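Local coordinates for TarM (Staphylococcus aureus subsp. aureus 21178, PDB 4X7R), which is a glycosyltransferase of the GT-B fold, with uridine-5'-diphosphate bound in the model, at residues V420-K425 with I441-I446; Y176-I181 with K190-V195; E94-T99 with S109-I114. The protein carries 1 engineered substitution. One frame throughout, in Å; residues are numbered along the deposited sequence.

Interaction 1 (V420-K425 with I441-I446); sequences VAFDIK and IENHNI
Phe-422 and Ile-441 form a parallel beta bridge, with Ile-441 N donating to Ala-421 O and Asp-423 N to Ile-441 O, both 2.7 Å and nearly straight. Ile-441 O also meets Phe-422 CA in a CA-H...O contact of 3.3 Å. Beyond the bridge the chain of Ile-441 to Ile-446 swings round the Phe-422 ring, through a type II turn from Glu-442 to Asn-445. With Phe-422 CG anti to the carbonyl carbon (chi1 -76°), the ring reaches into this bend: His-444 N lies over the centre of one face, while Ile-441 CG2 and Asn-445 O meet the edge near the ring plane. Ile-441 CG2 is 3.8 Å from Phe-422 CD1, and Ile-446 CG2 approaches Phe-422 CZ at 4.1 Å. On its other branch, Ile-441 CG1 packs against Val-420 CG1 at 3.8 Å. The amide of Asn-443 crosses the phenyl group steeply, planes 65° apart, its OD1 near Phe-422 CD2 and its CG 3.6 Å from Ile-424 CG2; its ND2 is hydrogen-bonded to Gln-401 OE1. Met-449 of helix 446-457 and Leu-335 of helix 333-346 also touch the ring. At the helix start, Asn-445 is the N-cap, its OD1 accepting from Asp-448 N. Here the last two strands of a GT-B Rossmann-like sheet are joined, and strand 438-441 passes into helix 446-457. Two short backbone bonds thus set the register, while the buried Phe-422 ring packs on the peptide backbone of the turn.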
loop_
_atom_site.group_PDB
_atom_site.type_symbol
_atom_site.label_atom_id
_atom_site.label_comp_id
_atom_site.label_asym_id
_atom_site.label_seq_id
_atom_site.Cartn_x
_atom_site.Cartn_y
_atom_site.Cartn_z
ATOM N N VAL A 420 -12.570 -14.009 15.973
ATOM C CA VAL A 420 -11.781 -14.795 16.921
ATOM C C VAL A 420 -10.323 -14.293 16.649
ATOM O O VAL A 420 -9.758 -14.527 15.580
ATOM C CB VAL A 420 -11.981 -16.325 16.781
ATOM C CG1 VAL A 420 -11.208 -17.071 17.867
ATOM C CG2 VAL A 420 -13.468 -16.689 16.868
ATOM N N ALA A 421 -9.795 -13.475 17.563
ATOM C CA ALA A 421 -8.517 -12.819 17.400
ATOM C C ALA A 421 -7.584 -12.956 18.583
ATOM O O ALA A 421 -8.036 -12.974 19.727
ATOM C CB ALA A 421 -8.748 -11.342 17.122
ATOM N N PHE A 422 -6.259 -12.978 18.308
ATOM C CA PHE A 422 -5.270 -12.951 19.374
ATOM C C PHE A 422 -5.327 -11.543 19.993
ATOM O O PHE A 422 -5.382 -10.564 19.241
ATOM C CB PHE A 422 -3.853 -13.270 18.846
ATOM C CG PHE A 422 -3.557 -14.725 18.540
ATOM C CD1 PHE A 422 -4.138 -15.746 19.284
ATOM C CD2 PHE A 422 -2.660 -15.072 17.536
ATOM C CE1 PHE A 422 -3.841 -17.092 19.018
ATOM C CE2 PHE A 422 -2.362 -16.419 17.270
ATOM C CZ PHE A 422 -2.950 -17.420 18.017
ATOM N N ASP A 423 -5.407 -11.445 21.343
ATOM C CA ASP A 423 -5.451 -10.165 22.056
ATOM C C ASP A 423 -4.045 -9.543 22.002
ATOM O O ASP A 423 -3.194 -9.860 22.834
ATOM C CB ASP A 423 -5.933 -10.342 23.525
ATOM C CG ASP A 423 -6.298 -9.023 24.210
ATOM O OD1 ASP A 423 -5.946 -7.946 23.669
ATOM O OD2 ASP A 423 -6.925 -9.064 25.283
ATOM N N ILE A 424 -3.794 -8.695 20.991
ATOM C CA ILE A 424 -2.482 -8.080 20.739
ATOM C C ILE A 424 -2.581 -6.529 20.673
ATOM O O ILE A 424 -3.670 -5.976 20.515
ATOM C CB ILE A 424 -1.855 -8.687 19.420
ATOM C CG1 ILE A 424 -2.771 -8.528 18.173
ATOM C CG2 ILE A 424 -1.467 -10.158 19.587
ATOM C CD1 ILE A 424 -2.647 -7.284 17.407
ATOM N N LYS A 425 -1.436 -5.847 20.731
ATOM C CA LYS A 425 -1.354 -4.394 20.578
ATOM C C LYS A 425 -1.193 -4.109 19.057
ATOM O O LYS A 425 -0.261 -4.609 18.437
ATOM C CB LYS A 425 -0.160 -3.815 21.374
ATOM C CG LYS A 425 -0.399 -3.709 22.904
ATOM C CD LYS A 425 0.793 -2.980 23.580
ATOM C CE LYS A 425 0.621 -2.719 25.064
ATOM N NZ LYS A 425 -0.377 -1.672 25.397
ATOM N N ILE A 441 -8.483 -14.036 22.203
ATOM C CA ILE A 441 -7.657 -15.191 22.571
ATOM C C ILE A 441 -6.290 -14.741 23.068
ATOM O O ILE A 441 -5.677 -13.852 22.475
ATOM C CB ILE A 441 -7.552 -16.180 21.363
ATOM C CG1 ILE A 441 -8.936 -16.612 20.816
ATOM C CG2 ILE A 441 -6.622 -17.380 21.628
ATOM C CD1 ILE A 441 -9.948 -17.181 21.826
ATOM N N GLU A 442 -5.806 -15.371 24.144
ATOM C CA GLU A 442 -4.480 -15.127 24.693
ATOM C C GLU A 442 -3.484 -15.388 23.563
ATOM O O GLU A 442 -3.585 -16.421 22.897
ATOM C CB GLU A 442 -4.229 -16.062 25.885
ATOM C CG GLU A 442 -3.036 -15.669 26.738
ATOM C CD GLU A 442 -2.534 -16.743 27.684
ATOM O OE1 GLU A 442 -3.149 -17.834 27.750
ATOM O OE2 GLU A 442 -1.509 -16.491 28.356
ATOM N N ASN A 443 -2.625 -14.389 23.254
ATOM C CA ASN A 443 -1.643 -14.438 22.166
ATOM C C ASN A 443 -0.803 -15.718 22.182
ATOM O O ASN A 443 -0.288 -16.102 23.238
ATOM C CB ASN A 443 -0.750 -13.194 22.172
ATOM C CG ASN A 443 0.135 -13.093 20.956
ATOM O OD1 ASN A 443 -0.216 -13.538 19.875
ATOM N ND2 ASN A 443 1.307 -12.513 21.104
ATOM N N HIS A 444 -0.700 -16.377 20.998
ATOM C CA HIS A 444 -0.007 -17.647 20.711
ATOM C C HIS A 444 -0.819 -18.895 21.061
ATOM O O HIS A 444 -0.500 -19.971 20.554
ATOM C CB HIS A 444 1.407 -17.722 21.326
ATOM C CG HIS A 444 2.388 -16.776 20.711
ATOM N ND1 HIS A 444 2.737 -15.582 21.336
ATOM C CD2 HIS A 444 3.052 -16.866 19.533
ATOM C CE1 HIS A 444 3.603 -14.992 20.524
ATOM N NE2 HIS A 444 3.823 -15.724 19.424
ATOM N N ASN A 445 -1.846 -18.769 21.932
ATOM C CA ASN A 445 -2.679 -19.897 22.372
ATOM C C ASN A 445 -3.543 -20.465 21.225
ATOM O O ASN A 445 -4.741 -20.186 21.144
ATOM C CB ASN A 445 -3.524 -19.512 23.602
ATOM C CG ASN A 445 -4.016 -20.682 24.417
ATOM O OD1 ASN A 445 -4.132 -21.812 23.931
ATOM N ND2 ASN A 445 -4.378 -20.418 25.669
ATOM N N ILE A 446 -2.912 -21.273 20.349
ATOM C CA ILE A 446 -3.546 -21.910 19.187
ATOM C C ILE A 446 -4.657 -22.907 19.551
ATOM O O ILE A 446 -5.617 -23.032 18.795
ATOM C CB ILE A 446 -2.516 -22.460 18.152
ATOM C CG1 ILE A 446 -1.652 -23.618 18.726
ATOM C CG2 ILE A 446 -1.651 -21.318 17.590
ATOM C CD1 ILE A 446 -0.933 -24.493 17.676
#

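Interaction 2 (Y176-I181 with K190-V195); sequences YISRNI and KTYVLV
Ser-178 and Tyr-192 make the antiparallel hydrogen-bonded pair at the middle of this hairpin: Tyr-192 N reaches Ser-178 O at 2.7 Å almost straight, and Ser-178 N returns to Tyr-192 O at 3.0 Å. Asn-180 N to Lys-190 O (2.9 Å) continues the pairing, whereas Leu-194 N to Tyr-176 O is bent and weak. Ser-178 OG sits 3.5 Å from Tyr-192 CB, near the plane of that ring, and close to Leu-194 CD1. On the face of Ile-177, Arg-179 and Thr-191, Ile-177 CG2 meets Thr-191 CG2 at 3.8 Å. Arg-179 runs alongside Thr-191, Arg-179 CB 3.4 Å from Thr-191 OG1. Extended from CG to NE, the arginine chain carries the guanidinium to a water lying in the plane at its edge, 2.8 Å from Arg-179 NH1; the same water hydrogen-bonds Thr-191 OG1. Further out, Gln-166 OE1 takes the Arg-179 NE hydrogen, and Gly-189 O bonds Thr-191 OG1. Strand 163-169 continues the antiparallel sheet beside strand 175-182. Phe-70 and Phe-73 of helix 69-78 touch Arg-179 and Val-193 respectively, while helix 203-214 reaches the same two residues through Asn-203 and Leu-206.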
loop_
_atom_site.group_PDB
_atom_site.type_symbol
_atom_site.label_atom_id
_atom_site.label_comp_id
_atom_site.label_asym_id
_atom_site.label_seq_id
_atom_site.Cartn_x
_atom_site.Cartn_y
_atom_site.Cartn_z
ATOM N N TYR A 176 12.405 14.672 -19.659
ATOM C CA TYR A 176 11.970 15.743 -18.757
ATOM C C TYR A 176 12.697 15.747 -17.425
ATOM O O TYR A 176 12.740 16.780 -16.751
ATOM C CB TYR A 176 10.414 15.802 -18.607
ATOM C CG TYR A 176 9.786 14.573 -17.974
ATOM C CD1 TYR A 176 9.499 13.442 -18.733
ATOM C CD2 TYR A 176 9.533 14.520 -16.604
ATOM C CE1 TYR A 176 8.923 12.312 -18.160
ATOM C CE2 TYR A 176 8.971 13.384 -16.015
ATOM C CZ TYR A 176 8.690 12.274 -16.796
ATOM O OH TYR A 176 8.119 11.151 -16.253
ATOM N N ILE A 177 13.273 14.587 -17.054
ATOM C CA ILE A 177 14.062 14.348 -15.845
ATOM C C ILE A 177 15.181 13.365 -16.215
ATOM O O ILE A 177 14.916 12.374 -16.906
ATOM C CB ILE A 177 13.207 13.787 -14.643
ATOM C CG1 ILE A 177 12.272 14.843 -14.069
ATOM C CG2 ILE A 177 14.109 13.230 -13.513
ATOM C CD1 ILE A 177 11.360 14.350 -12.992
ATOM N N SER A 178 16.423 13.639 -15.739
ATOM C CA SER A 178 17.604 12.781 -15.866
ATOM C C SER A 178 18.197 12.729 -14.465
ATOM O O SER A 178 18.114 13.722 -13.744
ATOM C CB SER A 178 18.628 13.338 -16.857
ATOM O OG SER A 178 19.133 14.579 -16.408
ATOM N N ARG A 179 18.703 11.574 -14.044
ATOM C CA ARG A 179 19.216 11.451 -12.675
ATOM C C ARG A 179 20.244 10.366 -12.514
ATOM O O ARG A 179 20.177 9.326 -13.197
ATOM C CB ARG A 179 18.071 11.239 -11.660
ATOM C CG ARG A 179 17.399 9.877 -11.745
ATOM C CD ARG A 179 16.014 9.948 -11.145
ATOM N NE ARG A 179 15.472 8.605 -10.959
ATOM C CZ ARG A 179 14.525 8.305 -10.091
ATOM N NH1 ARG A 179 13.994 9.249 -9.330
ATOM N NH2 ARG A 179 14.094 7.060 -9.979
ATOM N N ASN A 180 21.182 10.600 -11.581
ATOM C CA ASN A 180 22.236 9.636 -11.286
ATOM C C ASN A 180 21.709 8.644 -10.306
ATOM O O ASN A 180 20.914 9.014 -9.445
ATOM C CB ASN A 180 23.481 10.318 -10.718
ATOM C CG ASN A 180 24.175 11.177 -11.729
ATOM O OD1 ASN A 180 24.007 12.375 -11.752
ATOM N ND2 ASN A 180 24.911 10.576 -12.631
ATOM N N ILE A 181 22.126 7.388 -10.442
ATOM C CA ILE A 181 21.712 6.312 -9.534
ATOM C C ILE A 181 22.974 5.690 -8.963
ATOM O O ILE A 181 23.843 5.294 -9.724
ATOM C CB ILE A 181 20.783 5.233 -10.212
ATOM C CG1 ILE A 181 19.507 5.839 -10.844
ATOM C CG2 ILE A 181 20.468 4.046 -9.260
ATOM C CD1 ILE A 181 18.519 6.403 -9.882
ATOM N N LYS A 190 22.106 13.125 -7.849
ATOM C CA LYS A 190 21.778 14.383 -8.525
ATOM C C LYS A 190 20.710 14.160 -9.590
ATOM O O LYS A 190 20.856 13.282 -10.443
ATOM C CB LYS A 190 23.045 15.014 -9.131
ATOM C CG LYS A 190 23.144 16.505 -8.908
ATOM C CD LYS A 190 24.549 17.006 -9.220
ATOM C CE LYS A 190 24.797 18.368 -8.618
ATOM N NZ LYS A 190 26.091 18.956 -9.061
ATOM N N THR A 191 19.609 14.908 -9.487
ATOM C CA THR A 191 18.473 14.846 -10.387
ATOM C C THR A 191 18.332 16.187 -11.110
ATOM O O THR A 191 18.284 17.239 -10.461
ATOM C CB THR A 191 17.187 14.515 -9.586
ATOM O OG1 THR A 191 17.336 13.222 -9.012
ATOM C CG2 THR A 191 15.899 14.569 -10.458
ATOM N N TYR A 192 18.173 16.129 -12.434
ATOM C CA TYR A 192 17.998 17.326 -13.260
ATOM C C TYR A 192 16.623 17.309 -13.879
ATOM O O TYR A 192 16.265 16.376 -14.600
ATOM C CB TYR A 192 19.081 17.427 -14.354
ATOM C CG TYR A 192 19.025 18.685 -15.202
ATOM C CD1 TYR A 192 18.880 19.943 -14.615
ATOM C CD2 TYR A 192 19.191 18.625 -16.584
ATOM C CE1 TYR A 192 18.827 21.100 -15.387
ATOM C CE2 TYR A 192 19.195 19.784 -17.364
ATOM C CZ TYR A 192 18.976 21.017 -16.764
ATOM O OH TYR A 192 19.008 22.171 -17.514
ATOM N N VAL A 193 15.873 18.355 -13.614
ATOM C CA VAL A 193 14.555 18.532 -14.184
ATOM C C VAL A 193 14.779 19.456 -15.376
ATOM O O VAL A 193 14.959 20.670 -15.220
ATOM C CB VAL A 193 13.514 19.052 -13.149
ATOM C CG1 VAL A 193 12.136 19.213 -13.786
ATOM C CG2 VAL A 193 13.433 18.124 -11.942
ATOM N N LEU A 194 14.854 18.842 -16.562
ATOM C CA LEU A 194 15.108 19.509 -17.850
ATOM C C LEU A 194 14.109 20.589 -18.132
ATOM O O LEU A 194 14.517 21.641 -18.593
ATOM C CB LEU A 194 15.127 18.494 -18.999
ATOM C CG LEU A 194 16.359 17.603 -19.109
ATOM C CD1 LEU A 194 16.322 16.424 -18.125
ATOM C CD2 LEU A 194 16.459 17.048 -20.484
ATOM N N VAL A 195 12.811 20.357 -17.791
ATOM C CA VAL A 195 11.699 21.295 -18.035
ATOM C C VAL A 195 11.789 22.664 -17.380
ATOM O O VAL A 195 11.356 23.629 -18.001
ATOM C CB VAL A 195 10.282 20.671 -17.979
ATOM C CG1 VAL A 195 10.165 19.568 -19.003
ATOM C CG2 VAL A 195 9.919 20.152 -16.586
HETATM O O HOH W 1 14.703 11.791 -8.545
#

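Interaction 3 (E94-T99 with S109-I114); sequences ERLKNT and SRYFDI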
loop_
_atom_site.group_PDB
_atom_site.type_symbol
_atom_site.label_atom_id
_atom_site.label_comp_id
_atom_site.label_asym_id
_atom_site.label_seq_id
_atom_site.Cartn_x
_atom_site.Cartn_y
_atom_site.Cartn_z
ATOM N N GLU A 94 17.859 3.252 -36.461
ATOM C CA GLU A 94 19.139 3.289 -37.185
ATOM C C GLU A 94 20.178 2.359 -36.590
ATOM O O GLU A 94 20.955 1.773 -37.334
ATOM C CB GLU A 94 19.709 4.716 -37.294
ATOM C CG GLU A 94 19.012 5.636 -38.295
ATOM C CD GLU A 94 18.797 5.137 -39.716
ATOM O OE1 GLU A 94 19.706 4.478 -40.271
ATOM O OE2 GLU A 94 17.720 5.437 -40.283
ATOM N N ARG A 95 20.182 2.206 -35.255
ATOM C CA ARG A 95 21.108 1.334 -34.526
ATOM C C ARG A 95 20.816 -0.142 -34.784
ATOM O O ARG A 95 21.695 -0.981 -34.581
ATOM C CB ARG A 95 21.076 1.636 -33.021
ATOM C CG ARG A 95 21.569 3.035 -32.684
ATOM C CD ARG A 95 21.279 3.392 -31.248
ATOM N NE ARG A 95 22.153 2.675 -30.321
ATOM C CZ ARG A 95 22.208 2.912 -29.018
ATOM N NH1 ARG A 95 21.439 3.844 -28.472
ATOM N NH2 ARG A 95 23.030 2.217 -28.247
ATOM N N LEU A 96 19.580 -0.457 -35.212
ATOM C CA LEU A 96 19.147 -1.816 -35.534
ATOM C C LEU A 96 19.196 -2.071 -37.049
ATOM O O LEU A 96 18.955 -3.194 -37.489
ATOM C CB LEU A 96 17.744 -2.088 -34.969
ATOM C CG LEU A 96 17.622 -2.118 -33.440
ATOM C CD1 LEU A 96 16.181 -1.949 -33.011
ATOM C CD2 LEU A 96 18.207 -3.388 -32.862
ATOM N N LYS A 97 19.512 -1.025 -37.840
ATOM C CA LYS A 97 19.635 -1.128 -39.292
ATOM C C LYS A 97 20.945 -1.854 -39.602
ATOM O O LYS A 97 21.960 -1.628 -38.931
ATOM C CB LYS A 97 19.599 0.261 -39.954
ATOM C CG LYS A 97 19.165 0.231 -41.414
ATOM C CD LYS A 97 19.369 1.580 -42.099
ATOM C CE LYS A 97 19.306 1.464 -43.602
ATOM N NZ LYS A 97 19.453 2.786 -44.264
ATOM N N ASN A 98 20.905 -2.746 -40.599
ATOM C CA ASN A 98 22.040 -3.563 -41.025
ATOM C C ASN A 98 22.525 -4.534 -39.922
ATOM O O ASN A 98 23.719 -4.608 -39.612
ATOM C CB ASN A 98 23.165 -2.722 -41.673
ATOM C CG ASN A 98 22.777 -2.070 -42.989
ATOM O OD1 ASN A 98 22.072 -2.650 -43.829
ATOM N ND2 ASN A 98 23.265 -0.854 -43.217
ATOM N N THR A 99 21.563 -5.268 -39.334
ATOM C CA THR A 99 21.781 -6.295 -38.318
ATOM C C THR A 99 21.173 -7.628 -38.782
ATOM O O THR A 99 20.425 -7.667 -39.764
ATOM C CB THR A 99 21.186 -5.895 -36.939
ATOM O OG1 THR A 99 19.779 -5.678 -37.053
ATOM C CG2 THR A 99 21.893 -4.706 -36.294
ATOM N N SER A 109 14.098 -11.442 -29.243
ATOM C CA SER A 109 15.020 -11.496 -30.382
ATOM C C SER A 109 16.355 -10.811 -30.081
ATOM O O SER A 109 16.413 -9.927 -29.225
ATOM C CB SER A 109 14.381 -10.901 -31.635
ATOM O OG SER A 109 13.320 -11.713 -32.107
ATOM N N ARG A 110 17.427 -11.228 -30.788
ATOM C CA ARG A 110 18.770 -10.652 -30.662
ATOM C C ARG A 110 19.249 -10.107 -31.991
ATOM O O ARG A 110 18.820 -10.587 -33.044
ATOM C CB ARG A 110 19.772 -11.627 -30.037
ATOM C CG ARG A 110 19.566 -11.813 -28.542
ATOM C CD ARG A 110 20.452 -12.918 -27.986
ATOM N NE ARG A 110 20.205 -13.138 -26.561
ATOM C CZ ARG A 110 19.270 -13.950 -26.076
ATOM N NH1 ARG A 110 18.491 -14.645 -26.897
ATOM N NH2 ARG A 110 19.100 -14.067 -24.767
ATOM N N TYR A 111 20.079 -9.051 -31.951
ATOM C CA TYR A 111 20.552 -8.369 -33.158
ATOM C C TYR A 111 22.060 -8.283 -33.186
ATOM O O TYR A 111 22.665 -7.892 -32.195
ATOM C CB TYR A 111 19.866 -6.981 -33.313
ATOM C CG TYR A 111 18.356 -7.092 -33.368
ATOM C CD1 TYR A 111 17.605 -7.218 -32.202
ATOM C CD2 TYR A 111 17.688 -7.186 -34.586
ATOM C CE1 TYR A 111 16.232 -7.436 -32.246
ATOM C CE2 TYR A 111 16.306 -7.367 -34.640
ATOM C CZ TYR A 111 15.583 -7.486 -33.466
ATOM O OH TYR A 111 14.222 -7.665 -33.495
ATOM N N PHE A 112 22.665 -8.690 -34.315
ATOM C CA PHE A 112 24.115 -8.747 -34.522
ATOM C C PHE A 112 24.488 -7.925 -35.753
ATOM O O PHE A 112 23.850 -8.092 -36.787
ATOM C CB PHE A 112 24.569 -10.229 -34.672
ATOM C CG PHE A 112 24.382 -11.044 -33.408
ATOM C CD1 PHE A 112 23.129 -11.543 -33.056
ATOM C CD2 PHE A 112 25.453 -11.296 -32.558
ATOM C CE1 PHE A 112 22.943 -12.247 -31.858
ATOM C CE2 PHE A 112 25.266 -12.008 -31.358
ATOM C CZ PHE A 112 24.013 -12.480 -31.020
ATOM N N ASP A 113 25.500 -7.035 -35.653
ATOM C CA ASP A 113 25.909 -6.222 -36.805
ATOM C C ASP A 113 26.576 -7.054 -37.881
ATOM O O ASP A 113 27.444 -7.867 -37.579
ATOM C CB ASP A 113 26.788 -5.022 -36.407
ATOM C CG ASP A 113 27.163 -4.112 -37.572
ATOM O OD1 ASP A 113 26.304 -3.308 -38.001
ATOM O OD2 ASP A 113 28.298 -4.236 -38.084
ATOM N N ILE A 114 26.154 -6.844 -39.137
ATOM C CA ILE A 114 26.639 -7.526 -40.333
ATOM C C ILE A 114 28.160 -7.366 -40.552
ATOM O O ILE A 114 28.797 -8.313 -41.012
ATOM C CB ILE A 114 25.740 -7.146 -41.551
ATOM C CG1 ILE A 114 24.459 -8.012 -41.554
ATOM C CG2 ILE A 114 26.469 -7.222 -42.907
ATOM C CD1 ILE A 114 23.185 -7.334 -42.050
#
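Leu-96 CD2 rests over one face of the Tyr-111 ring in a CH-pi contact, 4.1 Å from the centroid and 27° off the normal. With that, Thr-99 makes the close-packed half of the contact: its OG1 lies at the ring edge, 3.6 Å from Tyr-111 CD2, and its CA meets Phe-112 O in a CA-H...O contact of 3.1 Å. Thr-99 OG1 stands between its own backbone N and carbonyl carbon (chi1 60°), a rotation that lets it donate to Leu-96 O at 2.7 Å. This bond ties the loop after the helix back on itself and holds the hydroxyl beside the tyrosine. Thr-99 and Asp-113 form an antiparallel non-hydrogen-bonded pair.

The side at Asn-98 and Ile-114, both exposed, is looser. Ile-114 N to Asn-98 O is straight but weak at 3.3 Å. Asp-113 OD1 lies just as far from that carbonyl oxygen, two acceptors without a bond, while Asp-113 OD2 is held by Thr-115 OG1 and Thr-116 N. Ile-114 CD1 touches the backbone, 3.6 Å from Thr-99 O.

The contact is where helix 86-95 gives way to strand 99-103, one of the two outermost strands of the ten-stranded antiparallel sheet. Strand 108-113 pairs with that strand and, across its other edge, with strand 119-126, whose Ala-121 touches Leu-96 and Ile-123 touches Tyr-111.

From the N terminus, interaction 3 comes first and brings the entry to strand 99-103 against the end of strand 108-113, closing a loop of nine residues. Interaction 2 follows in the same antiparallel sheet, closing the shorter connection of the hairpin formed by strands 175-182 and 187-193. Their centres are about 30 Å apart: one sits at the edge strand 99-103, the other near the opposite end of the strand order. Interaction 1 closes last, over a helix-containing connection in the separate six-stranded parallel sheet, its centre about 50 Å from that of interaction 2. The three loops run in series, neither nesting nor crossing.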